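PDB 5H2R: phosphodiesterase from Trypanosoma brucei brucei, which belongs to the phosphodiesterase family of the HD clan, an all-helical metalloprotein type, and holds a zinc and a magnesium ion beside its ligand pocket. Local coordinates for residues V260-Y265 with F282-N287; M238-I243 with A303-K308; S244-P249 with D322-N327. All blocks are in the same frame, centred on the assembly; numbering follows the deposited sequence.

Interaction 1: V260-Y265 with F282-N287; sequences VTEEFY and FDRSKN. With LLN ((4~{a}~{S},8~{a}~{R})-2-cycloheptyl-4-[4-(2-hydroxyethyloxy)-3-[2-(2-oxidanylideneimidazolidin-1-yl)ethoxy]phenyl]-4~{a},5,8,8~{a}-tetrahydrophthalazin-1-one), chain E.
F264 and F282 stack at the wall of the pocket that holds LLN, where a turn of helix 250-274 meets the loop leading to helix 290-312. The stack is offset, with centroids 4.7 Å apart and planes at 27°. F282 CE2 lies over one face of the F264 ring, towards its rim, while V260 CG2 covers the opposite face. LLN N2 sits at the F264 edge, in the ring plane, 4.0 Å from F264 CZ. The F282 ring in turn presents its own edge to a backbone carbonyl, CD2 lying 3.3 Å from F264 O.

Next along the helix, Y265 points at the loop and lies against R284. R284 CA stands over the tyrosine face, 3.8 Å from the ring centroid and 14° off its normal, which makes a CH-pi contact. The phenol end is tied to the loop through water 1, which lies 2.7 Å from Y265 OH and donates to D283 O at 2.7 Å.

E262 starts out away from the loop, but a bend at chi2 (47°) carries its carboxylate back to R284. The salt bridge runs from E262 OE1 to R284 NH2 at 2.8 Å; the carboxylate and guanidinium planes are steeply inclined to each other, and OE2 lies over a face of the guanidinium. R266 also pairs with E262 OE1, and the D283 carboxylate pairs with K272, further along the same helix.

One turn of helix thus serves two environments. T261 OG1 accepts a weak hydrogen bond from LLN N1 at 3.0 Å and F264 borders the ligand, while E262 and Y265 grip the loop; pairing E262 with two arginines probably stabilises its negative charge.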
loop_
_atom_site.group_PDB
_atom_site.type_symbol
_atom_site.label_atom_id
_atom_site.label_comp_id
_atom_site.label_asym_id
_atom_site.label_seq_id
_atom_site.Cartn_x
_atom_site.Cartn_y
_atom_site.Cartn_z
ATOM N N VAL A 260 6.635 12.209 1.582
ATOM C CA VAL A 260 5.666 12.225 2.686
ATOM C C VAL A 260 5.760 13.547 3.466
ATOM O O VAL A 260 4.741 14.034 3.951
ATOM C CB VAL A 260 5.728 10.961 3.585
ATOM C CG1 VAL A 260 6.846 11.032 4.630
ATOM C CG2 VAL A 260 4.376 10.683 4.237
ATOM N N THR A 261 6.975 14.122 3.554
ATOM C CA THR A 261 7.237 15.399 4.243
ATOM C C THR A 261 6.470 16.516 3.549
ATOM O O THR A 261 5.750 17.250 4.223
ATOM C CB THR A 261 8.757 15.644 4.354
ATOM O OG1 THR A 261 9.283 14.673 5.244
ATOM C CG2 THR A 261 9.115 17.042 4.874
ATOM N N GLU A 262 6.623 16.622 2.208
ATOM C CA GLU A 262 5.977 17.641 1.376
ATOM C C GLU A 262 4.462 17.521 1.410
ATOM O O GLU A 262 3.781 18.535 1.535
ATOM C CB GLU A 262 6.521 17.611 -0.061
ATOM C CG GLU A 262 6.072 18.753 -0.961
ATOM C CD GLU A 262 6.130 20.179 -0.431
ATOM O OE1 GLU A 262 5.255 20.970 -0.844
ATOM O OE2 GLU A 262 7.004 20.504 0.409
ATOM N N GLU A 263 3.934 16.283 1.357
ATOM C CA GLU A 263 2.495 16.084 1.436
ATOM C C GLU A 263 1.962 16.540 2.797
ATOM O O GLU A 263 0.977 17.274 2.850
ATOM C CB GLU A 263 2.152 14.611 1.217
ATOM C CG GLU A 263 0.660 14.455 1.060
ATOM C CD GLU A 263 0.301 13.065 0.626
ATOM O OE1 GLU A 263 0.530 12.740 -0.556
ATOM O OE2 GLU A 263 -0.274 12.326 1.451
ATOM N N PHE A 264 2.624 16.119 3.873
ATOM C CA PHE A 264 2.241 16.451 5.254
ATOM C C PHE A 264 2.256 17.964 5.471
ATOM O O PHE A 264 1.318 18.509 6.063
ATOM C CB PHE A 264 3.156 15.744 6.268
ATOM C CG PHE A 264 2.798 14.310 6.604
ATOM C CD1 PHE A 264 1.967 13.563 5.771
ATOM C CD2 PHE A 264 3.329 13.690 7.729
ATOM C CE1 PHE A 264 1.648 12.234 6.078
ATOM C CE2 PHE A 264 3.010 12.358 8.036
ATOM C CZ PHE A 264 2.170 11.640 7.210
ATOM N N TYR A 265 3.292 18.633 4.941
ATOM C CA TYR A 265 3.473 20.091 5.045
ATOM C C TYR A 265 2.351 20.836 4.323
ATOM O O TYR A 265 1.842 21.818 4.859
ATOM C CB TYR A 265 4.883 20.513 4.558
ATOM C CG TYR A 265 5.998 20.246 5.556
ATOM C CD1 TYR A 265 5.715 19.850 6.861
ATOM C CD2 TYR A 265 7.333 20.453 5.214
ATOM C CE1 TYR A 265 6.731 19.620 7.787
ATOM C CE2 TYR A 265 8.358 20.255 6.143
ATOM C CZ TYR A 265 8.051 19.842 7.430
ATOM O OH TYR A 265 9.045 19.616 8.355
ATOM N N PHE A 282 3.209 18.321 10.652
ATOM C CA PHE A 282 2.573 18.927 9.483
ATOM C C PHE A 282 2.913 20.435 9.319
ATOM O O PHE A 282 2.318 21.107 8.473
ATOM C CB PHE A 282 1.046 18.708 9.590
ATOM C CG PHE A 282 0.624 17.255 9.682
ATOM C CD1 PHE A 282 0.565 16.605 10.911
ATOM C CD2 PHE A 282 0.300 16.534 8.537
ATOM C CE1 PHE A 282 0.193 15.261 10.995
ATOM C CE2 PHE A 282 -0.072 15.190 8.622
ATOM C CZ PHE A 282 -0.126 14.563 9.851
ATOM N N ASP A 283 3.889 20.947 10.096
ATOM C CA ASP A 283 4.291 22.363 10.093
ATOM C C ASP A 283 5.465 22.694 9.138
ATOM O O ASP A 283 6.602 22.328 9.397
ATOM C CB ASP A 283 4.583 22.802 11.521
ATOM C CG ASP A 283 4.231 24.245 11.824
ATOM O OD1 ASP A 283 4.755 25.143 11.125
ATOM O OD2 ASP A 283 3.507 24.478 12.810
ATOM N N ARG A 284 5.166 23.374 8.029
ATOM C CA ARG A 284 6.089 23.740 6.943
ATOM C C ARG A 284 7.047 24.866 7.318
ATOM O O ARG A 284 8.259 24.685 7.175
ATOM C CB ARG A 284 5.284 24.102 5.680
ATOM C CG ARG A 284 6.072 24.754 4.551
ATOM C CD ARG A 284 6.372 23.783 3.442
ATOM N NE ARG A 284 5.166 23.422 2.702
ATOM C CZ ARG A 284 5.135 23.185 1.396
ATOM N NH1 ARG A 284 6.239 23.292 0.668
ATOM N NH2 ARG A 284 3.995 22.856 0.803
ATOM N N SER A 285 6.494 26.044 7.729
ATOM C CA SER A 285 7.214 27.265 8.121
ATOM C C SER A 285 8.205 26.993 9.265
ATOM O O SER A 285 9.404 27.265 9.102
ATOM C CB SER A 285 6.230 28.371 8.489
ATOM O OG SER A 285 5.401 27.977 9.569
ATOM N N LYS A 286 7.720 26.411 10.404
ATOM C CA LYS A 286 8.614 26.002 11.494
ATOM C C LYS A 286 9.278 24.753 10.938
ATOM O O LYS A 286 8.684 24.107 10.063
ATOM C CB LYS A 286 7.860 25.716 12.813
ATOM C CG LYS A 286 7.398 24.269 13.028
ATOM C CD LYS A 286 8.303 23.441 13.921
ATOM C CE LYS A 286 7.517 22.411 14.688
ATOM N NZ LYS A 286 6.786 23.012 15.840
ATOM N N ASN A 287 10.493 24.406 11.392
ATOM C CA ASN A 287 11.078 23.248 10.758
ATOM C C ASN A 287 11.829 22.274 11.651
ATOM O O ASN A 287 12.651 22.645 12.493
ATOM C CB ASN A 287 11.943 23.676 9.601
ATOM C CG ASN A 287 11.141 23.701 8.318
ATOM O OD1 ASN A 287 10.581 22.684 7.885
ATOM N ND2 ASN A 287 11.157 24.824 7.624
HETATM C C1 LLN E . 8.529 7.516 4.462
HETATM C C2 LLN E . 6.692 7.793 6.034
HETATM C C3 LLN E . 5.794 7.102 5.230
HETATM O O1 LLN E . 8.024 7.983 5.732
HETATM O O2 LLN E . 7.160 9.107 7.940
HETATM O O3 LLN E . 10.049 11.985 8.173
HETATM C C11 LLN E . 7.193 14.026 8.344
HETATM C C12 LLN E . 8.952 12.498 8.357
HETATM C C13 LLN E . 2.616 7.340 7.271
HETATM C C14 LLN E . 0.939 7.917 10.370
HETATM C C15 LLN E . 1.490 6.685 11.190
HETATM C C16 LLN E . 1.707 6.790 12.700
HETATM C C17 LLN E . 2.926 7.600 13.129
HETATM C C18 LLN E . 2.912 9.099 12.854
HETATM C C19 LLN E . 2.790 9.528 11.396
HETATM C C20 LLN E . 1.403 9.349 10.774
HETATM C C21 LLN E . -0.047 7.362 8.171
HETATM C C22 LLN E . 0.230 7.154 6.691
HETATM C C23 LLN E . -0.872 6.330 6.006
HETATM C C24 LLN E . -0.731 4.867 6.290
HETATM C C25 LLN E . 0.426 4.296 6.574
HETATM C C26 LLN E . 1.673 5.062 6.932
HETATM C C27 LLN E . 1.628 6.526 6.457
HETATM O O4 LLN E . -1.151 7.204 8.666
HETATM N N3 LLN E . 1.041 7.717 8.910
HETATM N N2 LLN E . 2.318 7.874 8.404
HETATM C C5 LLN E . 4.024 7.514 6.831
HETATM C C4 LLN E . 4.472 6.967 5.626
HETATM C C6 LLN E . 4.924 8.205 7.640
HETATM C C7 LLN E . 6.257 8.321 7.273
HETATM C C LLN E . 9.979 7.124 4.591
HETATM O O LLN E . 10.157 6.051 5.497
HETATM C C8 LLN E . 6.785 9.680 9.203
HETATM C C9 LLN E . 7.914 10.580 9.662
HETATM N N LLN E . 7.901 11.908 9.020
HETATM N N1 LLN E . 8.563 13.718 7.955
HETATM C C10 LLN E . 6.673 12.686 8.851
HETATM O O HOH W 1 8.472 20.843 10.729
#

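Interaction 2: M238-I243 with A303-K308; sequences MKAGDI and APFFQK. With ZN (zinc ion), chain C; LLN ((4~{a}~{S},8~{a}~{R})-2-cycloheptyl-4-[4-(2-hydroxyethyloxy)-3-[2-(2-oxidanylideneimidazolidin-1-yl)ethoxy]phenyl]-4~{a},5,8,8~{a}-tetrahydrophthalazin-1-one), chain E.
The F306 ring carries F305 CD2 over the centre of one face and receives two backbone carbonyls of 238-243 at its edge. A240 O is 3.6 Å from F306 CZ, and I243 O is 3.6 Å from F306 CE2, both near the ring plane, so the weakly positive C-H rim faces the oxygens. The F305 ring is met at its edge by the methyl of A240, whose CB lies 3.6 Å from F305 CE2. Two further groups reach F305 obliquely: I243 CD1, 3.6 Å from F305 CD2, and K239 CE, 3.9 Å from F305 CE1. A240 CB also touches F306 CE1, so this one methyl meets both phenylalanines.

F305 reaches across because its CG is anti to the backbone N (chi1 176°). I243, the first residue after helix 227-242 to leave helical geometry, divides its branches. Its CG1 sits between the backbone N and the carbonyl carbon (chi1 61°) and carries CD1 to F305, leaving CG2 to approach LLN, 3.7 Å from LLN C26. Just before it, D242 faces the metal site: OD1 binds zinc at 2.2 Å, and OD2 accepts a hydrogen bond from the zinc-bound water 2. H92, H128 and D129 complete the zinc shell with waters 2 and 3. The contact is thus buried and mostly apolar, on a helix end that also carries a zinc ligand and borders the LLN pocket.

The axes of 238-242 and 303-308 approach to 11.1 Å at closest, their N-to-C directions 139° apart, a gap filled largely by the two phenylalanines. Helix 207-217 closes over F305 through L211 and over K239 through F210, with K239 NZ hydrogen-bonded to H207 ND1. F103 of helix 90-105 packs on A240, and T320 and V321 of helix 318-334 pack on F306.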
loop_
_atom_site.group_PDB
_atom_site.type_symbol
_atom_site.label_atom_id
_atom_site.label_comp_id
_atom_site.label_asym_id
_atom_site.label_seq_id
_atom_site.Cartn_x
_atom_site.Cartn_y
_atom_site.Cartn_z
ATOM N N MET A 238 -0.485 -6.236 4.218
ATOM C CA MET A 238 -0.957 -4.973 3.645
ATOM C C MET A 238 -0.357 -3.820 4.477
ATOM O O MET A 238 0.257 -2.902 3.916
ATOM C CB MET A 238 -2.500 -4.914 3.679
ATOM C CG MET A 238 -3.113 -3.801 2.824
ATOM S SD MET A 238 -2.582 -3.559 1.096
ATOM C CE MET A 238 -2.726 -5.208 0.415
ATOM N N LYS A 239 -0.482 -3.917 5.815
ATOM C CA LYS A 239 0.083 -2.925 6.735
ATOM C C LYS A 239 1.588 -2.799 6.567
ATOM O O LYS A 239 2.084 -1.682 6.529
ATOM C CB LYS A 239 -0.234 -3.268 8.193
ATOM C CG LYS A 239 -1.633 -2.880 8.641
ATOM C CD LYS A 239 -1.827 -3.148 10.167
ATOM C CE LYS A 239 -0.861 -2.387 11.065
ATOM N NZ LYS A 239 -0.871 -0.934 10.802
ATOM N N ALA A 240 2.313 -3.924 6.487
ATOM C CA ALA A 240 3.770 -3.944 6.313
ATOM C C ALA A 240 4.174 -3.291 5.001
ATOM O O ALA A 240 5.172 -2.566 4.971
ATOM C CB ALA A 240 4.300 -5.366 6.375
ATOM N N GLY A 241 3.411 -3.546 3.930
ATOM C CA GLY A 241 3.665 -2.901 2.646
ATOM C C GLY A 241 3.507 -1.394 2.799
ATOM O O GLY A 241 4.340 -0.620 2.325
ATOM N N ASP A 242 2.454 -0.960 3.513
ATOM C CA ASP A 242 2.178 0.470 3.748
ATOM C C ASP A 242 3.288 1.246 4.511
ATOM O O ASP A 242 3.533 2.419 4.209
ATOM C CB ASP A 242 0.834 0.634 4.450
ATOM C CG ASP A 242 -0.111 1.625 3.804
ATOM O OD1 ASP A 242 0.270 2.238 2.777
ATOM O OD2 ASP A 242 -1.240 1.755 4.292
ATOM N N ILE A 243 3.927 0.602 5.498
ATOM C CA ILE A 243 5.005 1.221 6.300
ATOM C C ILE A 243 6.392 0.650 5.918
ATOM O O ILE A 243 7.344 0.727 6.705
ATOM C CB ILE A 243 4.701 1.162 7.820
ATOM C CG1 ILE A 243 4.557 -0.292 8.343
ATOM C CG2 ILE A 243 3.460 2.011 8.156
ATOM C CD1 ILE A 243 4.789 -0.442 9.933
ATOM N N ALA A 303 10.059 -0.091 13.505
ATOM C CA ALA A 303 10.913 -1.126 14.113
ATOM C C ALA A 303 10.125 -2.145 15.000
ATOM O O ALA A 303 10.192 -3.337 14.676
ATOM C CB ALA A 303 12.083 -0.498 14.882
ATOM N N PRO A 304 9.294 -1.751 16.023
ATOM C CA PRO A 304 8.561 -2.775 16.795
ATOM C C PRO A 304 7.607 -3.610 15.945
ATOM O O PRO A 304 7.450 -4.790 16.221
ATOM C CB PRO A 304 7.794 -1.958 17.846
ATOM C CG PRO A 304 8.554 -0.688 17.961
ATOM C CD PRO A 304 9.039 -0.404 16.579
ATOM N N PHE A 305 6.990 -3.012 14.897
ATOM C CA PHE A 305 6.071 -3.737 14.028
ATOM C C PHE A 305 6.777 -4.910 13.327
ATOM O O PHE A 305 6.294 -6.043 13.428
ATOM C CB PHE A 305 5.426 -2.811 12.975
ATOM C CG PHE A 305 4.533 -3.548 12.001
ATOM C CD1 PHE A 305 3.227 -3.883 12.344
ATOM C CD2 PHE A 305 5.011 -3.943 10.757
ATOM C CE1 PHE A 305 2.401 -4.552 11.438
ATOM C CE2 PHE A 305 4.180 -4.604 9.850
ATOM C CZ PHE A 305 2.879 -4.899 10.193
ATOM N N PHE A 306 7.854 -4.611 12.581
ATOM C CA PHE A 306 8.607 -5.605 11.810
ATOM C C PHE A 306 9.249 -6.667 12.711
ATOM O O PHE A 306 9.092 -7.861 12.446
ATOM C CB PHE A 306 9.623 -4.946 10.848
ATOM C CG PHE A 306 8.980 -4.339 9.615
ATOM C CD1 PHE A 306 8.383 -5.148 8.648
ATOM C CD2 PHE A 306 8.946 -2.960 9.434
ATOM C CE1 PHE A 306 7.751 -4.588 7.531
ATOM C CE2 PHE A 306 8.305 -2.396 8.315
ATOM C CZ PHE A 306 7.729 -3.219 7.364
ATOM N N GLN A 307 9.887 -6.233 13.823
ATOM C CA GLN A 307 10.519 -7.131 14.789
ATOM C C GLN A 307 9.525 -8.150 15.378
ATOM O O GLN A 307 9.820 -9.341 15.353
ATOM C CB GLN A 307 11.263 -6.315 15.878
ATOM C CG GLN A 307 12.225 -7.130 16.767
ATOM C CD GLN A 307 13.614 -7.227 16.186
ATOM O OE1 GLN A 307 14.377 -6.254 16.161
ATOM N NE2 GLN A 307 13.991 -8.417 15.744
ATOM N N LYS A 308 8.350 -7.699 15.853
ATOM C CA LYS A 308 7.310 -8.556 16.433
ATOM C C LYS A 308 6.716 -9.562 15.438
ATOM O O LYS A 308 6.554 -10.725 15.800
ATOM C CB LYS A 308 6.184 -7.733 17.070
ATOM C CG LYS A 308 6.544 -7.052 18.394
ATOM C CD LYS A 308 5.502 -5.948 18.714
ATOM C CE LYS A 308 5.706 -5.321 20.074
ATOM N NZ LYS A 308 4.678 -4.280 20.372
HETATM ZN ZN ZN C . -0.949 3.542 1.487
HETATM C C1 LLN E . 8.529 7.516 4.462
HETATM C C2 LLN E . 6.692 7.793 6.034
HETATM C C3 LLN E . 5.794 7.102 5.230
HETATM O O1 LLN E . 8.024 7.983 5.732
HETATM O O2 LLN E . 7.160 9.107 7.940
HETATM O O3 LLN E . 10.049 11.985 8.173
HETATM C C11 LLN E . 7.193 14.026 8.344
HETATM C C12 LLN E . 8.952 12.498 8.357
HETATM C C13 LLN E . 2.616 7.340 7.271
HETATM C C14 LLN E . 0.939 7.917 10.370
HETATM C C15 LLN E . 1.490 6.685 11.190
HETATM C C16 LLN E . 1.707 6.790 12.700
HETATM C C17 LLN E . 2.926 7.600 13.129
HETATM C C18 LLN E . 2.912 9.099 12.854
HETATM C C19 LLN E . 2.790 9.528 11.396
HETATM C C20 LLN E . 1.403 9.349 10.774
HETATM C C21 LLN E . -0.047 7.362 8.171
HETATM C C22 LLN E . 0.230 7.154 6.691
HETATM C C23 LLN E . -0.872 6.330 6.006
HETATM C C24 LLN E . -0.731 4.867 6.290
HETATM C C25 LLN E . 0.426 4.296 6.574
HETATM C C26 LLN E . 1.673 5.062 6.932
HETATM C C27 LLN E . 1.628 6.526 6.457
HETATM O O4 LLN E . -1.151 7.204 8.666
HETATM N N3 LLN E . 1.041 7.717 8.910
HETATM N N2 LLN E . 2.318 7.874 8.404
HETATM C C5 LLN E . 4.024 7.514 6.831
HETATM C C4 LLN E . 4.472 6.967 5.626
HETATM C C6 LLN E . 4.924 8.205 7.640
HETATM C C7 LLN E . 6.257 8.321 7.273
HETATM C C LLN E . 9.979 7.124 4.591
HETATM O O LLN E . 10.157 6.051 5.497
HETATM C C8 LLN E . 6.785 9.680 9.203
HETATM C C9 LLN E . 7.914 10.580 9.662
HETATM N N LLN E . 7.901 11.908 9.020
HETATM N N1 LLN E . 8.563 13.718 7.955
HETATM C C10 LLN E . 6.673 12.686 8.851
HETATM O O HOH W 2 -2.503 3.769 3.198
HETATM O O HOH W 3 -0.145 5.110 2.864
#

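Interaction 3: S244-P249 with D322-N327; sequences SNVTKP and DRTKSN. With LLN ((4~{a}~{S},8~{a}~{R})-2-cycloheptyl-4-[4-(2-hydroxyethyloxy)-3-[2-(2-oxidanylideneimidazolidin-1-yl)ethoxy]phenyl]-4~{a},5,8,8~{a}-tetrahydrophthalazin-1-one), chain E.
T247 and T324 bring their backbones closest, CA to CA 4.8 Å, where the loop joining helices 227-242 and 250-274 runs against helix 318-334 of this all-helical phosphodiesterase fold. Residues 244-246 keep helical backbone angles without regular helical bonds, and P249 takes the N-cap position of the next helix. S244 O holds the turn by accepting from both T247 N and T247 OG1.

N327 makes the two hydrogen bonds across the contact. Its ND2 donates to V246 O at 2.7 Å and to K248 O at 2.8 Å, one N-H for each. The second bond is straighter, runs nearly along the C=O axis and lies in the amide plane; the first reaches V246 O from above the carbonyl plane, 46° out of it. With CG anti to the carbonyl carbon, chi1 -78° brings the amide to the two carbonyls, and the paired bonds hold its rotation.

Beside it, R323 lays its aliphatic start on the loop, CB 3.2 Å from T247 O. One face of its guanidinium covers P249 N, and NH2 goes on to a salt bridge with D30. T324 OG1, bonded to T320 O in its own helix, packs against T247 CG2 at 3.5 Å and against V246 CG2. The other V246 branch leaves this interface for the pocket, where CG1 lies 3.3 Å from LLN O.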
loop_
_atom_site.group_PDB
_atom_site.type_symbol
_atom_site.label_atom_id
_atom_site.label_comp_id
_atom_site.label_asym_id
_atom_site.label_seq_id
_atom_site.Cartn_x
_atom_site.Cartn_y
_atom_site.Cartn_z
ATOM N N SER A 244 6.509 0.139 4.664
ATOM C CA SER A 244 7.723 -0.504 4.145
ATOM C C SER A 244 8.820 0.441 3.623
ATOM O O SER A 244 9.903 -0.050 3.299
ATOM C CB SER A 244 7.356 -1.504 3.049
ATOM O OG SER A 244 6.978 -0.815 1.869
ATOM N N ASN A 245 8.539 1.762 3.459
ATOM C CA ASN A 245 9.560 2.702 2.949
ATOM C C ASN A 245 10.814 2.729 3.837
ATOM O O ASN A 245 11.897 3.026 3.337
ATOM C CB ASN A 245 9.034 4.129 2.808
ATOM C CG ASN A 245 7.828 4.363 1.915
ATOM O OD1 ASN A 245 7.117 5.342 2.118
ATOM N ND2 ASN A 245 7.628 3.576 0.847
ATOM N N VAL A 246 10.663 2.419 5.142
ATOM C CA VAL A 246 11.789 2.384 6.095
ATOM C C VAL A 246 12.718 1.190 5.836
ATOM O O VAL A 246 13.887 1.269 6.207
ATOM C CB VAL A 246 11.343 2.449 7.589
ATOM C CG1 VAL A 246 10.626 3.759 7.890
ATOM C CG2 VAL A 246 10.476 1.254 7.968
ATOM N N THR A 247 12.180 0.079 5.231
ATOM C CA THR A 247 12.904 -1.173 4.945
ATOM C C THR A 247 13.724 -1.162 3.637
ATOM O O THR A 247 14.351 -2.178 3.314
ATOM C CB THR A 247 11.926 -2.373 4.884
ATOM O OG1 THR A 247 11.260 -2.391 3.612
ATOM C CG2 THR A 247 10.952 -2.419 6.030
ATOM N N LYS A 248 13.662 -0.076 2.843
ATOM C CA LYS A 248 14.347 -0.018 1.549
ATOM C C LYS A 248 15.782 0.520 1.627
ATOM O O LYS A 248 16.137 1.059 2.683
ATOM C CB LYS A 248 13.516 0.837 0.558
ATOM C CG LYS A 248 12.068 0.367 0.379
ATOM C CD LYS A 248 11.984 -1.152 0.135
ATOM C CE LYS A 248 10.570 -1.573 -0.123
ATOM N NZ LYS A 248 10.099 -1.018 -1.420
ATOM N N PRO A 249 16.601 0.468 0.525
ATOM C CA PRO A 249 17.943 1.099 0.568
ATOM C C PRO A 249 17.822 2.591 0.902
ATOM O O PRO A 249 16.845 3.222 0.475
ATOM C CB PRO A 249 18.467 0.905 -0.862
ATOM C CG PRO A 249 17.724 -0.285 -1.384
ATOM C CD PRO A 249 16.349 -0.134 -0.804
ATOM N N ASP A 322 16.499 -5.747 9.666
ATOM C CA ASP A 322 17.882 -5.351 9.386
ATOM C C ASP A 322 17.974 -3.995 8.708
ATOM O O ASP A 322 18.673 -3.119 9.208
ATOM C CB ASP A 322 18.602 -6.402 8.498
ATOM C CG ASP A 322 18.867 -7.782 9.083
ATOM O OD1 ASP A 322 18.384 -8.065 10.198
ATOM O OD2 ASP A 322 19.510 -8.602 8.391
ATOM N N ARG A 323 17.267 -3.820 7.572
ATOM C CA ARG A 323 17.316 -2.586 6.784
ATOM C C ARG A 323 16.794 -1.341 7.496
ATOM O O ARG A 323 17.357 -0.268 7.297
ATOM C CB ARG A 323 16.619 -2.764 5.449
ATOM C CG ARG A 323 17.491 -2.292 4.314
ATOM C CD ARG A 323 18.292 -3.431 3.721
ATOM N NE ARG A 323 18.251 -3.367 2.266
ATOM C CZ ARG A 323 17.271 -3.871 1.524
ATOM N NH1 ARG A 323 16.250 -4.498 2.094
ATOM N NH2 ARG A 323 17.293 -3.737 0.209
ATOM N N THR A 324 15.747 -1.493 8.315
ATOM C CA THR A 324 15.128 -0.429 9.121
ATOM C C THR A 324 16.178 0.123 10.114
ATOM O O THR A 324 16.316 1.340 10.244
ATOM C CB THR A 324 13.835 -0.970 9.794
ATOM O OG1 THR A 324 12.920 -1.372 8.775
ATOM C CG2 THR A 324 13.146 0.055 10.683
ATOM N N LYS A 325 16.927 -0.784 10.774
ATOM C CA LYS A 325 18.003 -0.478 11.731
ATOM C C LYS A 325 19.161 0.253 11.044
ATOM O O LYS A 325 19.685 1.228 11.586
ATOM C CB LYS A 325 18.519 -1.775 12.380
ATOM C CG LYS A 325 18.071 -1.983 13.824
ATOM C CD LYS A 325 16.759 -2.769 13.940
ATOM C CE LYS A 325 16.607 -3.487 15.267
ATOM N NZ LYS A 325 17.477 -4.695 15.363
ATOM N N SER A 326 19.545 -0.208 9.836
ATOM C CA SER A 326 20.623 0.389 9.054
ATOM C C SER A 326 20.245 1.809 8.626
ATOM O O SER A 326 21.106 2.695 8.596
ATOM C CB SER A 326 20.906 -0.446 7.815
ATOM O OG SER A 326 21.842 0.229 6.990
ATOM N N ASN A 327 18.957 2.007 8.260
ATOM C CA ASN A 327 18.471 3.315 7.871
ATOM C C ASN A 327 18.383 4.230 9.096
ATOM O O ASN A 327 18.736 5.403 8.986
ATOM C CB ASN A 327 17.137 3.204 7.134
ATOM C CG ASN A 327 17.266 2.773 5.687
ATOM O OD1 ASN A 327 18.328 2.850 5.055
ATOM N ND2 ASN A 327 16.163 2.354 5.113
HETATM C C1 LLN E . 8.529 7.516 4.462
HETATM C C2 LLN E . 6.692 7.793 6.034
HETATM C C3 LLN E . 5.794 7.102 5.230
HETATM O O1 LLN E . 8.024 7.983 5.732
HETATM O O2 LLN E . 7.160 9.107 7.940
HETATM O O3 LLN E . 10.049 11.985 8.173
HETATM C C11 LLN E . 7.193 14.026 8.344
HETATM C C12 LLN E . 8.952 12.498 8.357
HETATM C C13 LLN E . 2.616 7.340 7.271
HETATM C C14 LLN E . 0.939 7.917 10.370
HETATM C C15 LLN E . 1.490 6.685 11.190
HETATM C C16 LLN E . 1.707 6.790 12.700
HETATM C C17 LLN E . 2.926 7.600 13.129
HETATM C C18 LLN E . 2.912 9.099 12.854
HETATM C C19 LLN E . 2.790 9.528 11.396
HETATM C C20 LLN E . 1.403 9.349 10.774
HETATM C C21 LLN E . -0.047 7.362 8.171
HETATM C C22 LLN E . 0.230 7.154 6.691
HETATM C C23 LLN E . -0.872 6.330 6.006
HETATM C C24 LLN E . -0.731 4.867 6.290
HETATM C C25 LLN E . 0.426 4.296 6.574
HETATM C C26 LLN E . 1.673 5.062 6.932
HETATM C C27 LLN E . 1.628 6.526 6.457
HETATM O O4 LLN E . -1.151 7.204 8.666
HETATM N N3 LLN E . 1.041 7.717 8.910
HETATM N N2 LLN E . 2.318 7.874 8.404
HETATM C C5 LLN E . 4.024 7.514 6.831
HETATM C C4 LLN E . 4.472 6.967 5.626
HETATM C C6 LLN E . 4.924 8.205 7.640
HETATM C C7 LLN E . 6.257 8.321 7.273
HETATM C C LLN E . 9.979 7.124 4.591
HETATM O O LLN E . 10.157 6.051 5.497
HETATM C C8 LLN E . 6.785 9.680 9.203
HETATM C C9 LLN E . 7.914 10.580 9.662
HETATM N N LLN E . 7.901 11.908 9.020
HETATM N N1 LLN E . 8.563 13.718 7.955
HETATM C C10 LLN E . 6.673 12.686 8.851
#

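How the interactions relate
Interactions 2 and 3 are neighbours, with centres 11 Å apart, and join directly: F306 CE2 of interaction 2 lies 3.5 Å from T247 CG2 of interaction 3. Since 244-249 follows 238-243 without a break, a single run of chain leads from the zinc ligand D242 to the carbonyls bound by N327. Interaction 1 stands apart, its centre about 24 Å from that of interaction 2 and about 22 Å from that of interaction 3. What brings the three together is LLN. T261 and F264 border its imidazolidinone arm, I243 its fused ring system and V246 its hydroxyethoxy tail, while Q294 of helix 290-312 supplies a further hydrogen bond.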